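Local coordinates for protein biphenyl 2,3-Dioxygenase Beta Subunit (Sphingobium yanoikuyae, PDB 2GBW) that forms the beta subunit of a ring-hydroxylating dioxygenase, associating with the catalytic alpha subunit in a hexameric enzyme that probably oxygenates biphenyl-like substrates, at residues M26-G38 / E77-Q89. Residues are numbered along the deposited sequence; the frame is centred on the assembly and turned at random. Where two conformers were deposited one is given.
Sequences MFQTGQYREWLQG and ELKQRVERLYSGQ
Tyr32 and Leu36, one turn apart on helix 32-38, pack against Val82, Leu78 and the backbone of Lys79 on helix 77-84, the two axes running nearly antiparallel at 165° and 10.1 Å apart. This is the tight, apolar part. Branched Val82 serves two neighbours at once, CG1 lying 3.6 Å from Tyr32 CB while CG2 meets the edge of the Trp35 indole. Leu36 splits its two methyls: CD1 lies against Leu78 CD2, and CD2 sits 3.5 Å from Lys79 CA, a reach that its CG, turned away from the backbone N (chi1 -153°), makes possible. Just past the helix, Leu85 extends the apolar patch, CD1 lying 3.5 Å from Tyr32 CE2.

The solvent side is polar and built on long chains. Arg33 has methylenes for an aromatic face and a charged end for an acid: its CD lies over the Tyr86 ring, and its guanidinium, tilted 31° from that ring, adds an off-centre cation-pi contact. Glu83 holds the far end in a salt bridge, OE1 to Arg33 NH2 at 2.9 Å and OE2, through its syn lone pair, to Arg33 NE at 3.2 Å. Tyr86 supplies a hydroxyl as well as a face, OH accepting a hydrogen bond from Arg33 N (3.3 Å). A leucine in place of Tyr86 would probably leave Arg33 N without this acceptor and its guanidinium freer to swing off Glu83.

In this NTF2-like fold, Phe173 packs on Tyr32, Trp35 and Val82, Val40 of strand 40-41 touches Trp35 and Leu78, and Glu23 OE2 of helix 10-28 accepts a hydrogen bond from Trp35 NE1. Glu77 and Arg84 form salt bridges with a neighbouring chain of another protein.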
# COMPACT_ATOMS: atom_id res chain seq x y z
N MET B 26 29.88 6.22 -1.97
CA MET B 26 30.46 4.99 -2.23
C MET B 26 29.45 3.82 -2.22
O MET B 26 29.47 3.06 -3.17
CB MET B 26 31.51 4.67 -1.16
CG MET B 26 32.63 5.65 -1.06
SD MET B 26 33.81 5.57 -2.38
CE MET B 26 33.16 6.73 -3.59
N PHE B 27 28.48 3.85 -1.32
CA PHE B 27 27.42 2.85 -1.31
C PHE B 27 26.56 2.90 -2.57
O PHE B 27 26.25 1.87 -3.15
CB PHE B 27 26.51 3.05 -0.10
CG PHE B 27 27.17 2.79 1.22
CD1 PHE B 27 28.27 1.97 1.32
CD2 PHE B 27 26.68 3.37 2.37
CE1 PHE B 27 28.85 1.73 2.52
CE2 PHE B 27 27.26 3.13 3.58
CZ PHE B 27 28.34 2.31 3.65
N GLN B 28 26.17 4.10 -2.96
CA GLN B 28 25.26 4.34 -4.08
C GLN B 28 25.89 4.00 -5.42
O GLN B 28 25.17 3.68 -6.38
CB GLN B 28 24.71 5.78 -4.11
CG GLN B 28 23.78 6.07 -2.97
CD GLN B 28 23.25 7.51 -2.85
OE1 GLN B 28 22.53 7.83 -1.89
NE2 GLN B 28 23.58 8.35 -3.81
N THR B 29 27.21 4.00 -5.48
CA THR B 29 27.94 3.73 -6.72
C THR B 29 28.60 2.36 -6.74
O THR B 29 29.31 2.04 -7.69
CB THR B 29 29.00 4.82 -7.03
OG1 THR B 29 29.95 4.97 -5.96
CG2 THR B 29 28.35 6.19 -7.30
N GLY B 30 28.40 1.58 -5.69
CA GLY B 30 28.95 0.25 -5.60
C GLY B 30 30.44 0.16 -5.36
O GLY B 30 31.02 -0.86 -5.68
N GLN B 31 31.05 1.23 -4.82
CA GLN B 31 32.48 1.22 -4.50
C GLN B 31 32.77 0.65 -3.11
O GLN B 31 33.43 1.29 -2.27
CB GLN B 31 33.08 2.64 -4.64
CG GLN B 31 32.88 3.23 -6.03
CD GLN B 31 33.50 4.53 -6.21
OE1 GLN B 31 34.76 4.65 -6.27
NE2 GLN B 31 32.66 5.58 -6.40
N TYR B 32 32.39 -0.60 -2.89
CA TYR B 32 32.48 -1.21 -1.58
C TYR B 32 33.90 -1.51 -1.10
O TYR B 32 34.19 -1.43 0.07
CB TYR B 32 31.62 -2.47 -1.54
CG TYR B 32 30.16 -2.17 -1.79
CD1 TYR B 32 29.48 -1.32 -0.96
CD2 TYR B 32 29.49 -2.71 -2.87
CE1 TYR B 32 28.17 -1.03 -1.16
CE2 TYR B 32 28.17 -2.41 -3.08
CZ TYR B 32 27.52 -1.56 -2.22
OH TYR B 32 26.21 -1.23 -2.39
N ARG B 33 34.77 -1.86 -2.03
CA ARG B 33 36.15 -2.15 -1.67
C ARG B 33 36.88 -0.90 -1.21
O ARG B 33 37.60 -0.91 -0.23
CB ARG B 33 36.87 -2.75 -2.87
CG ARG B 33 36.55 -4.19 -3.10
CD ARG B 33 37.10 -4.64 -4.43
NE ARG B 33 37.16 -6.08 -4.53
CZ ARG B 33 37.16 -6.73 -5.69
NH1 ARG B 33 37.09 -6.04 -6.82
NH2 ARG B 33 37.22 -8.05 -5.72
N GLU B 34 36.67 0.17 -1.95
CA GLU B 34 37.19 1.47 -1.59
C GLU B 34 36.66 1.94 -0.23
O GLU B 34 37.39 2.51 0.56
CB GLU B 34 36.83 2.46 -2.70
CG GLU B 34 37.57 2.18 -4.00
CD GLU B 34 36.76 1.40 -5.04
OE1 GLU B 34 35.97 0.50 -4.69
OE2 GLU B 34 36.95 1.69 -6.24
N TRP B 35 35.39 1.66 0.04
CA TRP B 35 34.80 1.91 1.35
C TRP B 35 35.51 1.14 2.45
O TRP B 35 35.93 1.71 3.44
CB TRP B 35 33.30 1.56 1.33
CG TRP B 35 32.63 1.64 2.65
CD1 TRP B 35 32.38 2.76 3.36
CD2 TRP B 35 32.11 0.55 3.41
NE1 TRP B 35 31.74 2.44 4.53
CE2 TRP B 35 31.57 1.09 4.58
CE3 TRP B 35 32.06 -0.83 3.21
CZ2 TRP B 35 30.96 0.30 5.55
CZ3 TRP B 35 31.46 -1.61 4.17
CH2 TRP B 35 30.93 -1.05 5.33
N LEU B 36 35.60 -0.17 2.27
CA LEU B 36 36.26 -1.03 3.27
C LEU B 36 37.70 -0.60 3.59
O LEU B 36 38.10 -0.63 4.76
CB LEU B 36 36.25 -2.48 2.81
CG LEU B 36 36.28 -3.58 3.87
CD1 LEU B 36 35.16 -3.39 4.90
CD2 LEU B 36 36.21 -4.91 3.17
N GLN B 37 38.45 -0.22 2.56
CA GLN B 37 39.86 0.20 2.68
C GLN B 37 40.00 1.53 3.37
O GLN B 37 40.69 1.63 4.38
CB GLN B 37 40.51 0.31 1.30
CG GLN B 37 40.46 -0.97 0.51
CD GLN B 37 41.46 -1.02 -0.65
OE1 GLN B 37 42.50 -0.31 -0.65
NE2 GLN B 37 41.16 -1.88 -1.64
N GLY B 38 39.32 2.54 2.82
CA GLY B 38 39.45 3.91 3.22
C GLY B 38 38.55 4.46 4.31
O GLY B 38 38.88 5.51 4.88
N GLU B 77 34.72 -10.55 8.10
CA GLU B 77 33.34 -10.89 7.81
C GLU B 77 32.68 -9.80 6.96
O GLU B 77 31.93 -10.09 6.07
CB GLU B 77 32.61 -11.15 9.12
CG GLU B 77 33.08 -12.46 9.75
CD GLU B 77 32.92 -12.55 11.26
OE1 GLU B 77 32.60 -11.52 11.89
OE2 GLU B 77 33.12 -13.67 11.80
N LEU B 78 33.01 -8.53 7.21
CA LEU B 78 32.61 -7.47 6.31
C LEU B 78 33.22 -7.65 4.90
O LEU B 78 32.54 -7.43 3.90
CB LEU B 78 33.01 -6.11 6.90
CG LEU B 78 32.01 -4.99 6.95
CD1 LEU B 78 30.54 -5.46 7.36
CD2 LEU B 78 32.57 -3.87 7.84
N LYS B 79 34.50 -8.02 4.82
CA LYS B 79 35.16 -8.25 3.54
C LYS B 79 34.40 -9.31 2.76
O LYS B 79 34.17 -9.17 1.56
CB LYS B 79 36.60 -8.73 3.77
CG LYS B 79 37.50 -8.71 2.54
CD LYS B 79 38.97 -8.75 2.98
CE LYS B 79 39.84 -7.79 2.22
NZ LYS B 79 40.21 -8.30 0.87
N GLN B 80 34.00 -10.36 3.47
CA GLN B 80 33.24 -11.47 2.88
C GLN B 80 31.92 -10.96 2.34
O GLN B 80 31.55 -11.26 1.22
CB GLN B 80 33.05 -12.57 3.95
CG GLN B 80 32.30 -13.80 3.52
CD GLN B 80 31.62 -14.50 4.72
OE1 GLN B 80 30.45 -14.80 4.65
NE2 GLN B 80 32.35 -14.66 5.83
N ARG B 81 31.20 -10.18 3.14
CA ARG B 81 29.95 -9.60 2.67
C ARG B 81 30.15 -8.73 1.44
O ARG B 81 29.36 -8.77 0.54
CB ARG B 81 29.31 -8.78 3.78
CG ARG B 81 28.60 -9.65 4.84
CD ARG B 81 28.06 -8.75 5.93
NE ARG B 81 27.17 -9.43 6.88
CZ ARG B 81 25.94 -9.87 6.58
NH1 ARG B 81 25.45 -9.69 5.38
NH2 ARG B 81 25.19 -10.46 7.51
N VAL B 82 31.18 -7.89 1.44
CA VAL B 82 31.46 -6.98 0.31
C VAL B 82 31.69 -7.72 -1.03
O VAL B 82 31.18 -7.30 -2.05
CB VAL B 82 32.60 -6.00 0.65
CG1 VAL B 82 33.32 -5.50 -0.61
CG2 VAL B 82 32.00 -4.85 1.52
N GLU B 83 32.40 -8.84 -1.00
CA GLU B 83 32.65 -9.61 -2.24
C GLU B 83 31.42 -10.26 -2.88
O GLU B 83 31.35 -10.35 -4.11
CB GLU B 83 33.74 -10.63 -2.03
CG GLU B 83 35.07 -10.01 -1.59
CD GLU B 83 35.65 -8.97 -2.59
OE1 GLU B 83 35.25 -8.98 -3.78
OE2 GLU B 83 36.51 -8.14 -2.18
N ARG B 84 30.45 -10.70 -2.09
CA ARG B 84 29.21 -11.20 -2.68
C ARG B 84 28.76 -10.25 -3.79
O ARG B 84 28.23 -10.69 -4.82
CB ARG B 84 28.09 -11.31 -1.64
CG ARG B 84 26.74 -11.83 -2.20
CD ARG B 84 25.67 -11.93 -1.13
NE ARG B 84 24.36 -12.17 -1.73
CZ ARG B 84 23.44 -11.25 -2.03
NH1 ARG B 84 23.65 -9.97 -1.77
NH2 ARG B 84 22.29 -11.60 -2.61
N LEU B 85 28.99 -8.95 -3.61
CA LEU B 85 28.58 -8.01 -4.63
C LEU B 85 29.63 -7.86 -5.76
O LEU B 85 29.40 -7.10 -6.69
CB LEU B 85 28.18 -6.68 -3.99
CG LEU B 85 27.18 -6.76 -2.82
CD1 LEU B 85 27.35 -5.55 -1.90
CD2 LEU B 85 25.73 -6.89 -3.32
N TYR B 86 30.75 -8.61 -5.67
CA TYR B 86 31.85 -8.61 -6.67
C TYR B 86 32.14 -10.00 -7.23
O TYR B 86 31.99 -10.26 -8.43
CB TYR B 86 33.17 -8.18 -6.05
CG TYR B 86 33.28 -6.74 -5.77
CD1 TYR B 86 32.77 -6.22 -4.60
CD2 TYR B 86 33.91 -5.88 -6.66
CE1 TYR B 86 32.88 -4.91 -4.32
CE2 TYR B 86 34.00 -4.55 -6.39
CZ TYR B 86 33.47 -4.07 -5.21
OH TYR B 86 33.55 -2.75 -4.91
N SER B 87 32.58 -10.88 -6.33
CA SER B 87 33.11 -12.20 -6.68
C SER B 87 32.00 -13.18 -7.08
O SER B 87 32.25 -14.38 -7.27
CB SER B 87 33.96 -12.73 -5.51
OG SER B 87 35.05 -11.83 -5.23
N GLY B 88 30.79 -12.65 -7.24
CA GLY B 88 29.66 -13.43 -7.64
C GLY B 88 28.81 -12.80 -8.70
O GLY B 88 28.54 -11.58 -8.66
N GLN B 89 28.43 -13.62 -9.68
CA GLN B 89 27.24 -13.40 -10.48
C GLN B 89 26.07 -13.76 -9.55
O GLN B 89 25.77 -14.94 -9.34
CB GLN B 89 27.15 -14.29 -11.76
CG GLN B 89 28.34 -15.28 -12.10
CD GLN B 89 28.31 -16.60 -11.30
OE1 GLN B 89 29.31 -17.33 -11.26
NE2 GLN B 89 27.17 -16.91 -10.68